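Local coordinates for A-type flavoprotein (Giardia intestinalis, PDB 2Q9U), which scavenges oxygen as a flavodiiron protein, probably passing electrons from a bound flavin mononucleotide to a mu-oxo-diiron centre, at residues V189-V192 with M193-K197; A244-D247 with R248-K251; T337-K340 with G341-A344. One frame throughout, in Å; residues are numbered along the deposited sequence.

Contact 1 (V189-V192 with M193-K197); sequences VSHV and MHLFK
Met-193, His-194, Leu-195 and Phe-196 each give their backbone N-H to the carbonyl four residues earlier, on Val-189, Ser-190, His-191 and Val-192, in the i to i+4 ladder of an alpha helix. This is the opening of helix 189-204, in the beta-lactamase-like part of the chain that carries the diiron site. The shortest rung, Phe-196 N to Val-192 O, measures 2.7 Å.

Among the side chains, His-191 and Leu-195 make the i to i+4 pair on one side of the helix. The imidazole has CG anti to the backbone N (chi1 -176°), which swings the ring forward along the axis until Leu-195 CG lies over one of its faces and Leu-195 CD1 comes 3.7 Å from His-191 NE2. A histidine suits this place because the flat face of its ring can rest on an aliphatic neighbour while NE2 is hydrogen-bonded to Glu-37 and Tyr-177 meets the ring edge-to-face.

Val-192, Leu-195 and Phe-196 are buried, which suits their apolar side chains: Val-192 packs on Trp-234 and Val-232, and the phenyl ring of Phe-196 reaches Trp-234 and, like Met-193, helix 236-250. The first turn also nears the second subunit, where the small Ser-190 packs on Asp-188 of that chain.

Val-189 and Met-193 run alongside each other. The flexible methionine bends at chi2 and chi3, while its CG stays 4.2 Å from Val-189 CG1 and 3.4 Å from Val-189 O.

Contact 2 (A244-D247 with R248-K251); sequences AEYD and RWSK
Glu-245 and Arg-248, one helical turn apart, form a salt bridge in which Arg-248 NH2 stands 2.8 Å from Glu-245 OE1. The carboxylate oxygen is met on its anti side and lies close to the guanidinium plane, although the two planes are turned 65° apart. A bend at chi3 (-53°) folds the arginine back over its own helix, bringing Ala-244 O over one guanidinium face. A water accepts from Arg-248 NE and gives a weak bond to Glu-245 OE1.

The second ion pair is bidentate: Lys-251 NZ sits 3.1 Å from both Asp-247 OD1 and Asp-247 OD2, each carboxylate oxygen offering NZ its syn lone pair. A long lysine, extended beyond CG, can span the turn to reach them.

Backbone hydrogen bonds run from Arg-248, Trp-249 and Ser-250 to the carbonyls four residues back. Lys-251 N bonds instead to Arg-248 O at 3.0 Å, with a weak bond to Asp-247 O at 3.3 Å. Ser-250 OG turns back to donate to Asp-247 O at 2.8 Å, a bond that a short hydroxyl side chain makes readily within a helix. A second water bridges Ser-250 OG and Asp-247 OD1.

Apolar contact is confined to Tyr-246 CD1 and Trp-249 CE3, 4.2 Å apart. These aromatic residues form the buried side of helix 236-250, packing on Met-211 of helix 208-219 and Thr-200 of helix 189-204, while Trp-249 also meets Tyr-306 of helix 298-306.

Contact 3 (T337-K340 with G341-A344); sequences TLIK and GKPA
Ile-339 and Lys-342 close a type II beta turn through the backbone bond from Lys-342 N to Ile-339 O, 2.9 Å long. It belongs to the loop that joins helix 324-336 to strand 344-350 in the flavodoxin-like domain, an alpha-to-beta connection of its parallel sheet. Just before, a type I turn runs from Thr-337 to Lys-340, so two turns overlapping at Ile-339 and Lys-340 redirect the chain from the helix to the strand. Gly-341 takes the third position of the second turn with positive phi (79°), a conformation easily adopted by glycine, which has no side chain. Its backbone is also hydrogen-bonded to the backbone of Lys-369.

The apolar contacts face inward. Leu-338 packs on Ala-302 and Thr-305 of helix 298-306, and the branched Ile-339 fits against Thr-305 and Val-311. Across the turn Ile-339 CB lies 4.3 Å from Lys-342 CB, while Lys-340, beside the glycine, is exposed, as suits a charged residue on a surface turn.

The polar contacts centre on Lys-342, whose ammonium group is hydrogen-bonded to the carbonyl oxygens of Thr-305, Tyr-306 and Ser-308. The three carbonyls accept hydrogen bonds from this buried group and would stabilise its charge, probably favouring the protonated form. CG sits beside the backbone N (chi1 -59°), and the rest of the chain runs extended past the carbonyls of Ile-339 and Leu-338. Its methylenes follow the backbone there, with Lys-342 CG 3.5 Å from Ile-339 O and Lys-342 CE 3.2 Å from Leu-338 O.

Contacts 1 and 2 are single stretches of two helices that pack together, at the start of 189-204 and the end of 236-250. They touch directly: Phe-196 CZ comes 3.4 Å from Tyr-246 CE1, and Met-193 CE lies 3.8 Å from Glu-245 CB. Each is partly buried, with aromatic residues turned inward, but contact 1 relies on apolar and ring packing whereas contact 2 adds two ion pairs and bridging waters, one pair involving a buried glutamate. Contact 3 lies in the flavodoxin-like domain, its centre about 17 Å from that of contact 2, and touches neither. Its Leu-338, Ile-339 and Lys-342 are buried while Lys-340 and Gly-341 are exposed, and overlapping turns replace the helical ladder.

Contact 1 (V189-V192 with M193-K197)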
loop_
_atom_site.group_PDB
_atom_site.type_symbol
_atom_site.label_atom_id
_atom_site.label_comp_id
_atom_site.label_asym_id
_atom_site.label_seq_id
_atom_site.Cartn_x
_atom_site.Cartn_y
_atom_site.Cartn_z
ATOM N N VAL A 189 8.927 23.189 15.641
ATOM C CA VAL A 189 9.753 22.425 16.581
ATOM C C VAL A 189 8.987 21.263 17.183
ATOM O O VAL A 189 9.555 20.199 17.359
ATOM C CB VAL A 189 10.386 23.329 17.681
ATOM C CG1 VAL A 189 11.122 22.486 18.734
ATOM C CG2 VAL A 189 11.377 24.264 17.022
ATOM N N SER A 190 7.686 21.427 17.451
ATOM C CA SER A 190 6.911 20.302 17.972
ATOM C C SER A 190 6.854 19.127 16.992
ATOM O O SER A 190 6.893 17.978 17.413
ATOM C CB SER A 190 5.496 20.707 18.464
ATOM O OG SER A 190 4.700 21.210 17.415
ATOM N N HIS A 191 6.772 19.421 15.697
ATOM C CA HIS A 191 6.800 18.389 14.674
ATOM C C HIS A 191 8.169 17.663 14.639
ATOM O O HIS A 191 8.226 16.440 14.563
ATOM C CB HIS A 191 6.489 18.969 13.284
ATOM C CG HIS A 191 6.415 17.911 12.223
ATOM N ND1 HIS A 191 5.596 16.808 12.346
ATOM C CD2 HIS A 191 7.067 17.766 11.045
ATOM C CE1 HIS A 191 5.748 16.028 11.291
ATOM N NE2 HIS A 191 6.637 16.582 10.490
ATOM N N VAL A 192 9.252 18.434 14.701
ATOM C CA VAL A 192 10.606 17.867 14.727
ATOM C C VAL A 192 10.731 16.973 15.970
ATOM O O VAL A 192 11.264 15.861 15.900
ATOM C CB VAL A 192 11.689 18.949 14.737
ATOM C CG1 VAL A 192 13.124 18.280 14.720
ATOM C CG2 VAL A 192 11.530 19.904 13.544
ATOM N N MET A 193 10.193 17.438 17.104
ATOM C CA MET A 193 10.284 16.662 18.332
ATOM C C MET A 193 9.490 15.389 18.244
ATOM O O MET A 193 9.926 14.354 18.758
ATOM C CB MET A 193 9.889 17.490 19.564
ATOM C CG MET A 193 10.920 18.506 19.978
ATOM S SD MET A 193 12.526 17.743 20.444
ATOM C CE MET A 193 12.029 16.509 21.664
ATOM N N HIS A 194 8.326 15.453 17.591
ATOM C CA HIS A 194 7.558 14.228 17.321
ATOM C C HIS A 194 8.417 13.193 16.580
ATOM O O HIS A 194 8.472 12.026 16.972
ATOM C CB HIS A 194 6.284 14.566 16.536
ATOM C CG HIS A 194 5.601 13.377 15.949
ATOM N ND1 HIS A 194 4.600 12.700 16.599
ATOM C CD2 HIS A 194 5.788 12.737 14.770
ATOM C CE1 HIS A 194 4.183 11.698 15.842
ATOM N NE2 HIS A 194 4.894 11.693 14.729
ATOM N N LEU A 195 9.094 13.615 15.516
ATOM C CA LEU A 195 9.903 12.671 14.728
ATOM C C LEU A 195 11.175 12.266 15.476
ATOM O O LEU A 195 11.676 11.134 15.319
ATOM C CB LEU A 195 10.225 13.287 13.359
ATOM C CG LEU A 195 8.993 13.471 12.447
ATOM C CD1 LEU A 195 9.420 14.246 11.193
ATOM C CD2 LEU A 195 8.342 12.111 12.069
ATOM N N PHE A 196 11.688 13.193 16.300
ATOM C CA PHE A 196 12.868 12.934 17.145
ATOM C C PHE A 196 12.517 11.797 18.122
ATOM O O PHE A 196 13.303 10.874 18.340
ATOM C CB PHE A 196 13.240 14.229 17.880
ATOM C CG PHE A 196 14.326 14.083 18.938
ATOM C CD1 PHE A 196 14.021 13.663 20.235
ATOM C CD2 PHE A 196 15.648 14.419 18.637
ATOM C CE1 PHE A 196 15.028 13.578 21.215
ATOM C CE2 PHE A 196 16.654 14.355 19.618
ATOM C CZ PHE A 196 16.339 13.928 20.893
ATOM N N LYS A 197 11.314 11.868 18.693
ATOM C CA LYS A 197 10.790 10.788 19.563
ATOM C C LYS A 197 10.548 9.481 18.818
ATOM O O LYS A 197 10.831 8.384 19.338
ATOM C CB LYS A 197 9.501 11.218 20.265
ATOM C CG LYS A 197 9.713 12.240 21.367
ATOM C CD LYS A 197 8.348 12.677 21.940
ATOM C CE LYS A 197 8.475 13.845 22.892
ATOM N NZ LYS A 197 7.133 14.375 23.348
#

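Contact 2 (A244-D247 with R248-K251)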
loop_
_atom_site.group_PDB
_atom_site.type_symbol
_atom_site.label_atom_id
_atom_site.label_comp_id
_atom_site.label_asym_id
_atom_site.label_seq_id
_atom_site.Cartn_x
_atom_site.Cartn_y
_atom_site.Cartn_z
ATOM N N ALA A 244 16.913 17.555 26.681
ATOM C CA ALA A 244 16.012 17.236 27.822
ATOM C C ALA A 244 15.195 15.955 27.609
ATOM O O ALA A 244 15.010 15.178 28.555
ATOM C CB ALA A 244 15.101 18.387 28.131
ATOM N N GLU A 245 14.718 15.729 26.380
ATOM C CA GLU A 245 13.981 14.492 26.065
ATOM C C GLU A 245 14.879 13.251 26.167
ATOM O O GLU A 245 14.491 12.244 26.775
ATOM C CB GLU A 245 13.342 14.586 24.670
ATOM C CG GLU A 245 12.541 13.311 24.237
ATOM C CD GLU A 245 11.294 13.054 25.079
ATOM O OE1 GLU A 245 10.763 14.014 25.676
ATOM O OE2 GLU A 245 10.835 11.893 25.134
ATOM N N TYR A 246 16.054 13.287 25.536
ATOM C CA TYR A 246 17.015 12.189 25.692
ATOM C C TYR A 246 17.355 11.934 27.166
ATOM O O TYR A 246 17.470 10.779 27.614
ATOM C CB TYR A 246 18.303 12.494 24.933
ATOM C CG TYR A 246 18.359 12.047 23.507
ATOM C CD1 TYR A 246 17.399 11.186 22.956
ATOM C CD2 TYR A 246 19.421 12.457 22.699
ATOM C CE1 TYR A 246 17.481 10.781 21.622
ATOM C CE2 TYR A 246 19.523 12.055 21.392
ATOM C CZ TYR A 246 18.557 11.218 20.851
ATOM O OH TYR A 246 18.713 10.837 19.545
ATOM N N ASP A 247 17.522 13.012 27.919
ATOM C CA ASP A 247 17.851 12.875 29.351
ATOM C C ASP A 247 16.737 12.173 30.139
ATOM O O ASP A 247 17.011 11.236 30.896
ATOM C CB ASP A 247 18.165 14.235 29.969
ATOM C CG ASP A 247 18.666 14.105 31.404
ATOM O OD1 ASP A 247 19.691 13.420 31.591
ATOM O OD2 ASP A 247 18.011 14.645 32.329
ATOM N N ARG A 248 15.497 12.626 29.961
ATOM C CA ARG A 248 14.360 11.989 30.607
ATOM C C ARG A 248 14.263 10.542 30.166
ATOM O O ARG A 248 14.190 9.640 31.001
ATOM C CB ARG A 248 13.047 12.732 30.325
ATOM C CG ARG A 248 12.856 14.014 31.147
ATOM C CD ARG A 248 11.459 14.628 30.907
ATOM N NE ARG A 248 11.197 14.833 29.471
ATOM C CZ ARG A 248 11.415 15.970 28.814
ATOM N NH1 ARG A 248 11.905 17.033 29.453
ATOM N NH2 ARG A 248 11.153 16.049 27.512
ATOM N N TRP A 249 14.305 10.305 28.855
ATOM C CA TRP A 249 14.191 8.934 28.356
ATOM C C TRP A 249 15.291 8.020 28.902
ATOM O O TRP A 249 15.003 6.895 29.318
ATOM C CB TRP A 249 14.150 8.885 26.811
ATOM C CG TRP A 249 14.408 7.494 26.313
ATOM C CD1 TRP A 249 13.585 6.403 26.458
ATOM C CD2 TRP A 249 15.586 7.034 25.646
ATOM N NE1 TRP A 249 14.181 5.291 25.906
ATOM C CE2 TRP A 249 15.414 5.643 25.405
ATOM C CE3 TRP A 249 16.787 7.657 25.233
ATOM C CZ2 TRP A 249 16.390 4.866 24.759
ATOM C CZ3 TRP A 249 17.772 6.873 24.588
ATOM C CH2 TRP A 249 17.564 5.487 24.360
ATOM N N SER A 250 16.544 8.490 28.916
ATOM C CA SER A 250 17.669 7.674 29.417
ATOM C C SER A 250 17.457 7.275 30.891
ATOM O O SER A 250 18.000 6.264 31.349
ATOM C CB SER A 250 19.016 8.382 29.279
ATOM O OG SER A 250 19.064 9.559 30.080
ATOM N N LYS A 251 16.660 8.067 31.602
ATOM C CA LYS A 251 16.351 7.828 33.016
ATOM C C LYS A 251 14.954 7.181 33.227
ATOM O O LYS A 251 14.519 6.943 34.367
ATOM C CB LYS A 251 16.473 9.152 33.763
ATOM C CG LYS A 251 17.906 9.680 33.826
ATOM C CD LYS A 251 17.919 11.104 34.323
ATOM C CE LYS A 251 19.345 11.574 34.546
ATOM N NZ LYS A 251 19.373 13.042 34.626
HETATM O O HOH W 1 8.840 13.550 28.450
HETATM O O HOH W 2 21.131 11.025 31.426
#

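Contact 3 (T337-K340 with G341-A344)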
loop_
_atom_site.group_PDB
_atom_site.type_symbol
_atom_site.label_atom_id
_atom_site.label_comp_id
_atom_site.label_asym_id
_atom_site.label_seq_id
_atom_site.Cartn_x
_atom_site.Cartn_y
_atom_site.Cartn_z
ATOM N N THR A 337 12.462 -2.997 24.060
ATOM C CA THR A 337 12.296 -2.885 25.542
ATOM C C THR A 337 11.344 -1.762 26.006
ATOM O O THR A 337 11.298 -1.425 27.197
ATOM C CB THR A 337 13.684 -2.737 26.323
ATOM O OG1 THR A 337 14.196 -1.393 26.176
ATOM C CG2 THR A 337 14.722 -3.734 25.821
ATOM N N LEU A 338 10.551 -1.233 25.068
ATOM C CA LEU A 338 9.703 -0.057 25.283
ATOM C C LEU A 338 8.647 -0.189 26.372
ATOM O O LEU A 338 8.218 0.809 26.918
ATOM C CB LEU A 338 9.003 0.310 23.976
ATOM C CG LEU A 338 9.981 0.616 22.834
ATOM C CD1 LEU A 338 9.200 0.735 21.506
ATOM C CD2 LEU A 338 10.785 1.858 23.125
ATOM N N ILE A 339 8.217 -1.404 26.687
ATOM C CA ILE A 339 7.201 -1.543 27.741
ATOM C C ILE A 339 7.689 -2.304 28.970
ATOM O O ILE A 339 6.895 -2.684 29.842
ATOM C CB ILE A 339 5.854 -2.132 27.225
ATOM C CG1 ILE A 339 6.007 -3.614 26.820
ATOM C CG2 ILE A 339 5.225 -1.231 26.110
ATOM C CD1 ILE A 339 4.683 -4.317 26.464
ATOM N N LYS A 340 8.997 -2.505 29.064
ATOM C CA LYS A 340 9.560 -3.167 30.242
ATOM C C LYS A 340 9.118 -2.397 31.503
ATOM O O LYS A 340 9.257 -1.170 31.556
ATOM C CB LYS A 340 11.084 -3.222 30.112
ATOM C CG LYS A 340 11.826 -3.815 31.271
ATOM C CD LYS A 340 13.335 -3.720 30.997
ATOM C CE LYS A 340 13.776 -4.668 29.874
ATOM N NZ LYS A 340 14.026 -6.038 30.411
ATOM N N GLY A 341 8.570 -3.119 32.485
ATOM C CA GLY A 341 8.092 -2.536 33.744
ATOM C C GLY A 341 6.730 -1.848 33.712
ATOM O O GLY A 341 6.239 -1.435 34.760
ATOM N N LYS A 342 6.114 -1.740 32.524
ATOM C CA LYS A 342 4.881 -0.944 32.348
ATOM C C LYS A 342 3.625 -1.788 32.565
ATOM O O LYS A 342 3.601 -2.958 32.172
ATOM C CB LYS A 342 4.816 -0.299 30.955
ATOM C CG LYS A 342 6.000 0.627 30.662
ATOM C CD LYS A 342 5.686 1.527 29.484
ATOM C CE LYS A 342 6.793 2.527 29.202
ATOM N NZ LYS A 342 6.428 3.427 28.071
ATOM N N PRO A 343 2.587 -1.204 33.205
ATOM C CA PRO A 343 1.340 -1.944 33.371
ATOM C C PRO A 343 0.851 -2.384 31.979
ATOM O O PRO A 343 0.859 -1.579 31.065
ATOM C CB PRO A 343 0.388 -0.892 33.945
ATOM C CG PRO A 343 1.284 0.103 34.632
ATOM C CD PRO A 343 2.504 0.160 33.765
ATOM N N ALA A 344 0.490 -3.651 31.806
ATOM C CA ALA A 344 0.081 -4.159 30.489
ATOM C C ALA A 344 -1.091 -5.137 30.623
ATOM O O ALA A 344 -1.055 -6.055 31.465
ATOM C CB ALA A 344 1.270 -4.837 29.755
#